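PDB 4HLN: starch synthase I from Hordeum vulgare, which belongs to the plant starch synthases, glycosyltransferases of the GT-B type built from two Rossmann-like domains that face each other across a cleft. Local coordinates for residues Ser149-His159 with Trp611-Phe622; Lys179-Ile187 with Glu197-Arg205. One frame throughout, in Å; residues are numbered along the deposited sequence.

Overall arrangement
Contact 1 brings the last helix of the chain back onto the N-terminal domain of this GT-B protein, while contact 2 is a hairpin within that domain. Along the chain, 149-159 comes first, then the two strands of contact 2, and 611-622 only near the C-terminus, so contact 1 spans hundreds of residues. Both lie in the N-terminal domain, around its nine-stranded mixed sheet: helix 150-156 and helix 611-627 lie against the parallel strands, whereas 181-190 and 195-205 form one margin of the sheet. The contact centres are 25 Å apart, and the nearest atoms, about 5 Å apart, do not touch. One contact ties in the chain's end; the other finishes the sheet.

Contact 1: Ser149-His159 with Trp611-Phe622; sequences SLPIALAARGH and WDHAAEQYEQIF
The C-terminal helix of the GT-B fold, returning from the second domain, meets the first helix of the N-terminal Rossmann-like domain where R157 and H159 converge on E619. H159 NE2 gives a nearly straight bond to E619 OE2 (2.9 Å, 173°); E619 OE2 lies in the plane of the imidazole, but the N-H comes to it from above the carboxylate plane. R157 NH1 reaches the same OE2 on its syn side and also forms a salt bridge at 2.8 Å to E619 OE1. A bend at chi3 (117°) turns the guanidinium so that NE, on another edge, faces D612 OD1 at 2.9 Å. Two acidic side chains two helical turns apart thus fix its rotation, and the shared positive partner probably favours an ionised E619. H159 is held from behind too, since ND1 bonds to R125 N.

Helix 150-156 is the connection of a beta-alpha-beta unit between strands 126-130 and 160-166, and helix 611-622 crosses it almost at right angles (-84°), with the axes 9.3 Å apart. The small A615 side chain lies at the crossing: its CB meets L154 CD2 at 3.6 Å and lies beside R157 CD. Further along, with CG of L150 anti to the backbone N, the second torsion sets CD2 over the centre of the Y618 ring, 3.8 Å from the centroid, a CH-pi contact; Y618 OH bonds to V393 N. At the start of the C-terminal helix, S149 CB sits over the five-membered ring of W611, 4.2 Å from its centroid, while A153 CB touches W611 CB at 3.9 Å.

Contact 2: Lys179-Ile187 with Glu197-Arg205; sequences KALYTGKHI and EVTFFHEYR
Y182 and F201 face each other as a non-hydrogen-bonded antiparallel pair, yet their rings neither stack nor meet edge to face: the planes stand 49° apart with centroids 5.4 Å from each other. F201 covers Y182 at CA and CB: CA lies over one face of the phenyl ring, 3.9 Å from its centroid, in a CH-pi contact, and CB packs against CE2. Next along, T183 grips the neighbouring strand twice. Its N donates to F200 O in the carbonyl plane (2.9 Å), and OG1, set between its own backbone N and carbonyl carbon (chi1 62°), donates to F200 O at 2.8 Å from above that plane. T183 OG1 also accepts from K185 N at 3.1 Å, closing an ST turn through G184, whose positive phi suits glycine. Here a beta bulge shifts the register by two, and F200 N then pairs with K185 O. Beyond it, I187 and V198 run alongside one another, with CG1 of I187 against CG2 of V198 at 3.4 Å, while I187 CG2 meets the edge of the F200 ring at CE2 (4.0 Å). I187, V198 and F200 rest on helix 235-252, through I252, E248 and A245. On its other side strand 195-205 pairs with strand 208-214, which leaves 181-190 as the outermost strand of the sheet on this side.

Contact 1: Ser149-His159 with Trp611-Phe622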
loop_
_atom_site.group_PDB
_atom_site.type_symbol
_atom_site.label_atom_id
_atom_site.label_comp_id
_atom_site.label_asym_id
_atom_site.label_seq_id
_atom_site.Cartn_x
_atom_site.Cartn_y
_atom_site.Cartn_z
ATOM N N SER A 149 -6.003 -3.022 -7.450
ATOM C CA SER A 149 -6.790 -4.075 -8.051
ATOM C C SER A 149 -7.660 -4.799 -7.010
ATOM O O SER A 149 -8.431 -5.706 -7.355
ATOM C CB SER A 149 -5.879 -5.062 -8.798
ATOM O OG SER A 149 -4.529 -4.630 -8.782
ATOM N N LEU A 150 -7.555 -4.395 -5.744
ATOM C CA LEU A 150 -8.284 -5.103 -4.687
ATOM C C LEU A 150 -9.778 -5.228 -4.985
ATOM O O LEU A 150 -10.324 -6.323 -4.938
ATOM C CB LEU A 150 -8.051 -4.503 -3.296
ATOM C CG LEU A 150 -8.772 -5.304 -2.211
ATOM C CD1 LEU A 150 -8.290 -6.743 -2.203
ATOM C CD2 LEU A 150 -8.631 -4.681 -0.817
ATOM N N PRO A 151 -10.438 -4.106 -5.301
ATOM C CA PRO A 151 -11.854 -4.153 -5.691
ATOM C C PRO A 151 -12.142 -5.168 -6.804
ATOM O O PRO A 151 -13.047 -6.000 -6.664
ATOM C CB PRO A 151 -12.122 -2.730 -6.182
ATOM C CG PRO A 151 -11.188 -1.882 -5.348
ATOM C CD PRO A 151 -9.943 -2.723 -5.153
ATOM N N ILE A 152 -11.382 -5.107 -7.891
ATOM C CA ILE A 152 -11.593 -6.019 -9.018
ATOM C C ILE A 152 -11.431 -7.495 -8.596
ATOM O O ILE A 152 -12.113 -8.383 -9.125
ATOM C CB ILE A 152 -10.685 -5.664 -10.234
ATOM C CG1 ILE A 152 -10.964 -4.245 -10.726
ATOM C CG2 ILE A 152 -10.922 -6.579 -11.364
ATOM C CD1 ILE A 152 -10.250 -3.161 -9.881
ATOM N N ALA A 153 -10.560 -7.741 -7.619
ATOM C CA ALA A 153 -10.240 -9.098 -7.176
ATOM C C ALA A 153 -11.354 -9.648 -6.313
ATOM O O ALA A 153 -11.771 -10.797 -6.466
ATOM C CB ALA A 153 -8.930 -9.116 -6.395
ATOM N N LEU A 154 -11.802 -8.819 -5.378
ATOM C CA LEU A 154 -12.954 -9.135 -4.558
ATOM C C LEU A 154 -14.184 -9.389 -5.420
ATOM O O LEU A 154 -14.898 -10.358 -5.207
ATOM C CB LEU A 154 -13.219 -7.997 -3.597
ATOM C CG LEU A 154 -12.261 -7.935 -2.408
ATOM C CD1 LEU A 154 -12.503 -6.670 -1.621
ATOM C CD2 LEU A 154 -12.386 -9.147 -1.496
ATOM N N ALA A 155 -14.424 -8.528 -6.404
ATOM C CA ALA A 155 -15.579 -8.703 -7.274
ATOM C C ALA A 155 -15.523 -10.060 -7.952
ATOM O O ALA A 155 -16.542 -10.696 -8.180
ATOM C CB ALA A 155 -15.650 -7.591 -8.311
ATOM N N ALA A 156 -14.312 -10.497 -8.260
ATOM C CA ALA A 156 -14.094 -11.725 -9.011
ATOM C C ALA A 156 -14.366 -12.947 -8.151
ATOM O O ALA A 156 -14.562 -14.050 -8.659
ATOM C CB ALA A 156 -12.665 -11.760 -9.522
ATOM N N ARG A 157 -14.349 -12.746 -6.838
ATOM C CA ARG A 157 -14.633 -13.817 -5.900
ATOM C C ARG A 157 -16.113 -13.838 -5.512
ATOM O O ARG A 157 -16.490 -14.528 -4.569
ATOM C CB ARG A 157 -13.788 -13.669 -4.634
ATOM C CG ARG A 157 -12.287 -13.664 -4.847
ATOM C CD ARG A 157 -11.559 -13.764 -3.505
ATOM N NE ARG A 157 -10.777 -14.991 -3.434
ATOM C CZ ARG A 157 -10.808 -15.842 -2.414
ATOM N NH1 ARG A 157 -11.574 -15.580 -1.372
ATOM N NH2 ARG A 157 -10.065 -16.947 -2.434
ATOM N N GLY A 158 -16.938 -13.065 -6.222
ATOM C CA GLY A 158 -18.381 -13.106 -6.036
ATOM C C GLY A 158 -18.979 -12.070 -5.092
ATOM O O GLY A 158 -20.174 -12.094 -4.810
ATOM N N HIS A 159 -18.158 -11.154 -4.595
ATOM C CA HIS A 159 -18.675 -10.054 -3.788
ATOM C C HIS A 159 -19.345 -9.020 -4.670
ATOM O O HIS A 159 -18.966 -8.832 -5.823
ATOM C CB HIS A 159 -17.564 -9.392 -2.979
ATOM C CG HIS A 159 -16.799 -10.347 -2.119
ATOM N ND1 HIS A 159 -17.290 -10.828 -0.926
ATOM C CD2 HIS A 159 -15.581 -10.918 -2.286
ATOM C CE1 HIS A 159 -16.409 -11.656 -0.394
ATOM N NE2 HIS A 159 -15.362 -11.728 -1.198
ATOM N N TRP A 611 -3.527 -11.861 -5.927
ATOM C CA TRP A 611 -4.586 -11.059 -5.364
ATOM C C TRP A 611 -5.664 -11.897 -4.687
ATOM O O TRP A 611 -6.301 -11.442 -3.743
ATOM C CB TRP A 611 -5.176 -10.165 -6.446
ATOM C CG TRP A 611 -4.296 -8.996 -6.708
ATOM C CD1 TRP A 611 -3.449 -8.827 -7.759
ATOM C CD2 TRP A 611 -4.144 -7.837 -5.876
ATOM N NE1 TRP A 611 -2.800 -7.623 -7.650
ATOM C CE2 TRP A 611 -3.198 -7.000 -6.498
ATOM C CE3 TRP A 611 -4.729 -7.421 -4.671
ATOM C CZ2 TRP A 611 -2.813 -5.773 -5.961
ATOM C CZ3 TRP A 611 -4.346 -6.207 -4.135
ATOM C CH2 TRP A 611 -3.396 -5.393 -4.783
ATOM N N ASP A 612 -5.874 -13.118 -5.161
ATOM C CA ASP A 612 -6.826 -14.000 -4.497
ATOM C C ASP A 612 -6.402 -14.210 -3.063
ATOM O O ASP A 612 -7.220 -14.146 -2.141
ATOM C CB ASP A 612 -6.939 -15.351 -5.203
ATOM C CG ASP A 612 -8.112 -15.406 -6.154
ATOM O OD1 ASP A 612 -9.147 -14.755 -5.870
ATOM O OD2 ASP A 612 -7.993 -16.096 -7.194
ATOM N N HIS A 613 -5.115 -14.466 -2.879
ATOM C CA HIS A 613 -4.615 -14.718 -1.552
ATOM C C HIS A 613 -4.800 -13.446 -0.739
ATOM O O HIS A 613 -5.204 -13.486 0.423
ATOM C CB HIS A 613 -3.152 -15.122 -1.607
ATOM C CG HIS A 613 -2.581 -15.474 -0.272
ATOM N ND1 HIS A 613 -1.985 -14.541 0.548
ATOM C CD2 HIS A 613 -2.525 -16.655 0.390
ATOM C CE1 HIS A 613 -1.577 -15.133 1.658
ATOM N NE2 HIS A 613 -1.891 -16.415 1.585
ATOM N N ALA A 614 -4.521 -12.312 -1.370
ATOM C CA ALA A 614 -4.662 -11.034 -0.704
ATOM C C ALA A 614 -6.114 -10.773 -0.302
ATOM O O ALA A 614 -6.389 -10.380 0.833
ATOM C CB ALA A 614 -4.143 -9.923 -1.600
ATOM N N ALA A 615 -7.043 -10.987 -1.234
ATOM C CA ALA A 615 -8.461 -10.741 -0.969
ATOM C C ALA A 615 -8.985 -11.667 0.128
ATOM O O ALA A 615 -9.834 -11.285 0.929
ATOM C CB ALA A 615 -9.274 -10.898 -2.224
ATOM N N GLU A 616 -8.461 -12.886 0.161
ATOM C CA GLU A 616 -8.779 -13.829 1.215
ATOM C C GLU A 616 -8.486 -13.201 2.587
ATOM O O GLU A 616 -9.312 -13.278 3.504
ATOM C CB GLU A 616 -7.938 -15.076 1.010
ATOM C CG GLU A 616 -8.490 -16.333 1.589
ATOM C CD GLU A 616 -7.803 -17.551 0.992
ATOM O OE1 GLU A 616 -6.930 -17.372 0.108
ATOM O OE2 GLU A 616 -8.138 -18.684 1.400
ATOM N N GLN A 617 -7.319 -12.566 2.718
ATOM C CA GLN A 617 -6.930 -11.913 3.966
ATOM C C GLN A 617 -7.938 -10.826 4.358
ATOM O O GLN A 617 -8.463 -10.809 5.475
ATOM C CB GLN A 617 -5.551 -11.278 3.836
ATOM C CG GLN A 617 -4.529 -12.129 3.141
ATOM C CD GLN A 617 -4.219 -13.369 3.917
ATOM O OE1 GLN A 617 -3.669 -13.298 5.013
ATOM N NE2 GLN A 617 -4.577 -14.525 3.361
ATOM N N TYR A 618 -8.204 -9.905 3.442
ATOM C CA TYR A 618 -9.163 -8.858 3.738
ATOM C C TYR A 618 -10.508 -9.465 4.120
ATOM O O TYR A 618 -11.226 -8.923 4.961
ATOM C CB TYR A 618 -9.293 -7.888 2.559
ATOM C CG TYR A 618 -8.079 -7.001 2.394
ATOM C CD1 TYR A 618 -7.974 -5.799 3.089
ATOM C CD2 TYR A 618 -7.033 -7.370 1.560
ATOM C CE1 TYR A 618 -6.860 -4.987 2.959
ATOM C CE2 TYR A 618 -5.914 -6.564 1.423
ATOM C CZ TYR A 618 -5.831 -5.371 2.125
ATOM O OH TYR A 618 -4.720 -4.558 1.990
ATOM N N GLU A 619 -10.845 -10.596 3.504
ATOM C CA GLU A 619 -12.129 -11.234 3.761
ATOM C C GLU A 619 -12.217 -11.666 5.218
ATOM O O GLU A 619 -13.239 -11.480 5.873
ATOM C CB GLU A 619 -12.309 -12.436 2.851
ATOM C CG GLU A 619 -12.824 -12.110 1.463
ATOM C CD GLU A 619 -12.675 -13.294 0.517
ATOM O OE1 GLU A 619 -12.322 -14.398 1.000
ATOM O OE2 GLU A 619 -12.892 -13.119 -0.704
ATOM N N GLN A 620 -11.126 -12.238 5.712
ATOM C CA GLN A 620 -11.011 -12.620 7.106
ATOM C C GLN A 620 -11.285 -11.405 7.986
ATOM O O GLN A 620 -12.142 -11.423 8.875
ATOM C CB GLN A 620 -9.600 -13.163 7.360
ATOM C CG GLN A 620 -9.290 -13.474 8.808
ATOM C CD GLN A 620 -10.110 -14.645 9.342
ATOM O OE1 GLN A 620 -9.594 -15.757 9.489
ATOM N NE2 GLN A 620 -11.395 -14.399 9.635
ATOM N N ILE A 621 -10.558 -10.337 7.702
ATOM C CA ILE A 621 -10.696 -9.097 8.433
ATOM C C ILE A 621 -12.148 -8.652 8.517
ATOM O O ILE A 621 -12.646 -8.395 9.608
ATOM C CB ILE A 621 -9.790 -8.013 7.812
ATOM C CG1 ILE A 621 -8.333 -8.325 8.144
ATOM C CG2 ILE A 621 -10.162 -6.614 8.293
ATOM C CD1 ILE A 621 -7.356 -7.492 7.364
ATOM N N PHE A 622 -12.829 -8.581 7.379
ATOM C CA PHE A 622 -14.243 -8.185 7.357
ATOM C C PHE A 622 -15.099 -9.080 8.209
ATOM O O PHE A 622 -16.075 -8.627 8.788
ATOM C CB PHE A 622 -14.813 -8.195 5.942
ATOM C CG PHE A 622 -14.042 -7.348 4.982
ATOM C CD1 PHE A 622 -13.274 -6.289 5.440
ATOM C CD2 PHE A 622 -14.068 -7.617 3.628
ATOM C CE1 PHE A 622 -12.550 -5.508 4.563
ATOM C CE2 PHE A 622 -13.344 -6.847 2.744
ATOM C CZ PHE A 622 -12.584 -5.788 3.207
#

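Contact 2: Lys179-Ile187 with Glu197-Arg205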
loop_
_atom_site.group_PDB
_atom_site.type_symbol
_atom_site.label_atom_id
_atom_site.label_comp_id
_atom_site.label_asym_id
_atom_site.label_seq_id
_atom_site.Cartn_x
_atom_site.Cartn_y
_atom_site.Cartn_z
ATOM N N LYS A 179 -17.915 6.687 -20.475
ATOM C CA LYS A 179 -18.815 5.571 -20.193
ATOM C C LYS A 179 -19.429 5.570 -18.784
ATOM O O LYS A 179 -20.127 4.639 -18.409
ATOM C CB LYS A 179 -18.137 4.233 -20.496
ATOM C CG LYS A 179 -17.718 4.072 -21.945
ATOM C CD LYS A 179 -18.031 2.670 -22.450
ATOM C CE LYS A 179 -17.850 2.572 -23.961
ATOM N NZ LYS A 179 -18.409 1.310 -24.525
ATOM N N ALA A 180 -19.179 6.615 -18.011
ATOM C CA ALA A 180 -19.804 6.746 -16.707
ATOM C C ALA A 180 -21.057 7.591 -16.855
ATOM O O ALA A 180 -20.978 8.821 -16.857
ATOM C CB ALA A 180 -18.857 7.407 -15.740
ATOM N N LEU A 181 -22.213 6.936 -16.955
ATOM C CA LEU A 181 -23.474 7.634 -17.200
ATOM C C LEU A 181 -24.172 8.177 -15.950
ATOM O O LEU A 181 -24.048 7.613 -14.858
ATOM C CB LEU A 181 -24.424 6.730 -17.958
ATOM C CG LEU A 181 -23.795 6.099 -19.193
ATOM C CD1 LEU A 181 -24.849 5.311 -19.937
ATOM C CD2 LEU A 181 -23.142 7.154 -20.102
ATOM N N TYR A 182 -24.906 9.277 -16.133
ATOM C CA TYR A 182 -25.660 9.903 -15.061
ATOM C C TYR A 182 -26.767 8.959 -14.603
ATOM O O TYR A 182 -27.462 8.394 -15.425
ATOM C CB TYR A 182 -26.253 11.223 -15.535
ATOM C CG TYR A 182 -27.197 11.876 -14.551
ATOM C CD1 TYR A 182 -26.786 12.172 -13.252
ATOM C CD2 TYR A 182 -28.490 12.221 -14.925
ATOM C CE1 TYR A 182 -27.639 12.775 -12.348
ATOM C CE2 TYR A 182 -29.346 12.834 -14.034
ATOM C CZ TYR A 182 -28.921 13.101 -12.744
ATOM O OH TYR A 182 -29.784 13.705 -11.858
ATOM N N THR A 183 -26.919 8.795 -13.292
ATOM C CA THR A 183 -27.842 7.819 -12.734
ATOM C C THR A 183 -29.230 8.402 -12.541
ATOM O O THR A 183 -30.161 7.681 -12.225
ATOM C CB THR A 183 -27.384 7.340 -11.338
ATOM O OG1 THR A 183 -27.362 8.453 -10.428
ATOM C CG2 THR A 183 -26.008 6.689 -11.411
ATOM N N GLY A 184 -29.376 9.710 -12.700
ATOM C CA GLY A 184 -30.642 10.327 -12.373
ATOM C C GLY A 184 -30.801 10.626 -10.886
ATOM O O GLY A 184 -31.835 11.127 -10.463
ATOM N N LYS A 185 -29.779 10.339 -10.087
ATOM C CA LYS A 185 -29.882 10.549 -8.648
ATOM C C LYS A 185 -29.006 11.684 -8.147
ATOM O O LYS A 185 -27.838 11.809 -8.529
ATOM C CB LYS A 185 -29.533 9.264 -7.924
ATOM C CG LYS A 185 -30.527 8.165 -8.181
ATOM C CD LYS A 185 -31.813 8.408 -7.415
ATOM C CE LYS A 185 -32.885 7.419 -7.835
ATOM N NZ LYS A 185 -34.016 7.412 -6.867
ATOM N N HIS A 186 -29.578 12.524 -7.299
ATOM C CA HIS A 186 -28.813 13.585 -6.663
ATOM C C HIS A 186 -29.103 13.594 -5.161
ATOM O O HIS A 186 -30.141 13.101 -4.726
ATOM C CB HIS A 186 -29.218 14.924 -7.248
ATOM C CG HIS A 186 -30.518 15.445 -6.716
ATOM N ND1 HIS A 186 -31.733 15.163 -7.308
ATOM C CD2 HIS A 186 -30.793 16.225 -5.643
ATOM C CE1 HIS A 186 -32.698 15.753 -6.624
ATOM N NE2 HIS A 186 -32.156 16.403 -5.608
ATOM N N ILE A 187 -28.195 14.139 -4.361
ATOM C CA ILE A 187 -28.551 14.436 -2.976
ATOM C C ILE A 187 -28.163 15.845 -2.617
ATOM O O ILE A 187 -27.315 16.462 -3.282
ATOM C CB ILE A 187 -27.919 13.473 -1.972
ATOM C CG1 ILE A 187 -26.402 13.620 -1.976
ATOM C CG2 ILE A 187 -28.337 12.031 -2.277
ATOM C CD1 ILE A 187 -25.697 12.640 -1.058
ATOM N N GLU A 197 -25.354 20.331 -3.505
ATOM C CA GLU A 197 -25.854 19.172 -4.214
ATOM C C GLU A 197 -24.747 18.463 -4.950
ATOM O O GLU A 197 -23.911 19.104 -5.592
ATOM C CB GLU A 197 -26.924 19.575 -5.211
ATOM C CG GLU A 197 -27.428 18.414 -6.024
ATOM C CD GLU A 197 -28.506 18.827 -6.995
ATOM O OE1 GLU A 197 -29.425 19.569 -6.570
ATOM O OE2 GLU A 197 -28.423 18.425 -8.177
ATOM N N VAL A 198 -24.750 17.139 -4.846
ATOM C CA VAL A 198 -23.912 16.288 -5.671
ATOM C C VAL A 198 -24.821 15.371 -6.497
ATOM O O VAL A 198 -25.988 15.156 -6.144
ATOM C CB VAL A 198 -22.934 15.445 -4.814
ATOM C CG1 VAL A 198 -22.065 16.355 -3.950
ATOM C CG2 VAL A 198 -23.700 14.490 -3.925
ATOM N N THR A 199 -24.299 14.851 -7.605
ATOM C CA THR A 199 -25.044 13.888 -8.403
ATOM C C THR A 199 -24.185 12.648 -8.610
ATOM O O THR A 199 -22.990 12.666 -8.342
ATOM C CB THR A 199 -25.496 14.468 -9.756
ATOM O OG1 THR A 199 -24.346 14.849 -10.514
ATOM C CG2 THR A 199 -26.392 15.691 -9.549
ATOM N N PHE A 200 -24.794 11.562 -9.062
ATOM C CA PHE A 200 -24.070 10.313 -9.172
ATOM C C PHE A 200 -24.027 9.838 -10.603
ATOM O O PHE A 200 -25.059 9.776 -11.283
ATOM C CB PHE A 200 -24.723 9.230 -8.311
ATOM C CG PHE A 200 -24.725 9.533 -6.846
ATOM C CD1 PHE A 200 -23.766 8.977 -6.006
ATOM C CD2 PHE A 200 -25.695 10.357 -6.296
ATOM C CE1 PHE A 200 -23.769 9.241 -4.648
ATOM C CE2 PHE A 200 -25.705 10.632 -4.931
ATOM C CZ PHE A 200 -24.740 10.072 -4.108
ATOM N N PHE A 201 -22.821 9.497 -11.046
ATOM C CA PHE A 201 -22.605 8.875 -12.339
ATOM C C PHE A 201 -22.126 7.470 -12.069
ATOM O O PHE A 201 -21.604 7.196 -10.993
ATOM C CB PHE A 201 -21.599 9.681 -13.161
ATOM C CG PHE A 201 -22.144 10.998 -13.622
ATOM C CD1 PHE A 201 -22.429 12.003 -12.707
ATOM C CD2 PHE A 201 -22.410 11.222 -14.966
ATOM C CE1 PHE A 201 -22.959 13.224 -13.121
ATOM C CE2 PHE A 201 -22.945 12.436 -15.397
ATOM C CZ PHE A 201 -23.224 13.441 -14.469
ATOM N N HIS A 202 -22.327 6.563 -13.013
ATOM C CA HIS A 202 -22.031 5.168 -12.725
ATOM C C HIS A 202 -21.560 4.378 -13.921
ATOM O O HIS A 202 -22.036 4.562 -15.024
ATOM C CB HIS A 202 -23.246 4.458 -12.104
ATOM C CG HIS A 202 -23.137 2.965 -12.129
ATOM N ND1 HIS A 202 -23.887 2.178 -12.976
ATOM C CD2 HIS A 202 -22.332 2.118 -11.442
ATOM C CE1 HIS A 202 -23.559 0.908 -12.798
ATOM N NE2 HIS A 202 -22.621 0.844 -11.873
ATOM N N GLU A 203 -20.616 3.482 -13.684
ATOM C CA GLU A 203 -20.259 2.523 -14.700
ATOM C C GLU A 203 -19.993 1.138 -14.112
ATOM O O GLU A 203 -19.349 0.981 -13.061
ATOM C CB GLU A 203 -19.068 3.007 -15.527
ATOM C CG GLU A 203 -18.719 2.040 -16.658
ATOM C CD GLU A 203 -17.378 2.317 -17.330
ATOM O OE1 GLU A 203 -16.726 3.338 -17.000
ATOM O OE2 GLU A 203 -16.980 1.498 -18.192
ATOM N N TYR A 204 -20.519 0.136 -14.801
ATOM C CA TYR A 204 -20.255 -1.239 -14.445
ATOM C C TYR A 204 -19.133 -1.736 -15.356
ATOM O O TYR A 204 -19.251 -1.690 -16.573
ATOM C CB TYR A 204 -21.543 -2.071 -14.574
ATOM C CG TYR A 204 -21.460 -3.432 -13.924
ATOM C CD1 TYR A 204 -21.124 -3.567 -12.572
ATOM C CD2 TYR A 204 -21.710 -4.592 -14.660
ATOM C CE1 TYR A 204 -21.041 -4.825 -11.978
ATOM C CE2 TYR A 204 -21.628 -5.850 -14.073
ATOM C CZ TYR A 204 -21.296 -5.961 -12.738
ATOM O OH TYR A 204 -21.215 -7.208 -12.166
ATOM N N ARG A 205 -18.030 -2.176 -14.760
ATOM C CA ARG A 205 -16.841 -2.581 -15.513
ATOM C C ARG A 205 -16.018 -3.510 -14.616
ATOM O O ARG A 205 -15.763 -3.196 -13.453
ATOM C CB ARG A 205 -16.018 -1.348 -15.927
ATOM C CG ARG A 205 -14.910 -1.601 -16.968
ATOM C CD ARG A 205 -13.692 -0.662 -16.799
ATOM N NE ARG A 205 -12.953 -0.971 -15.563
ATOM C CZ ARG A 205 -11.890 -0.309 -15.098
ATOM N NH1 ARG A 205 -11.386 0.740 -15.748
ATOM N NH2 ARG A 205 -11.325 -0.711 -13.967
#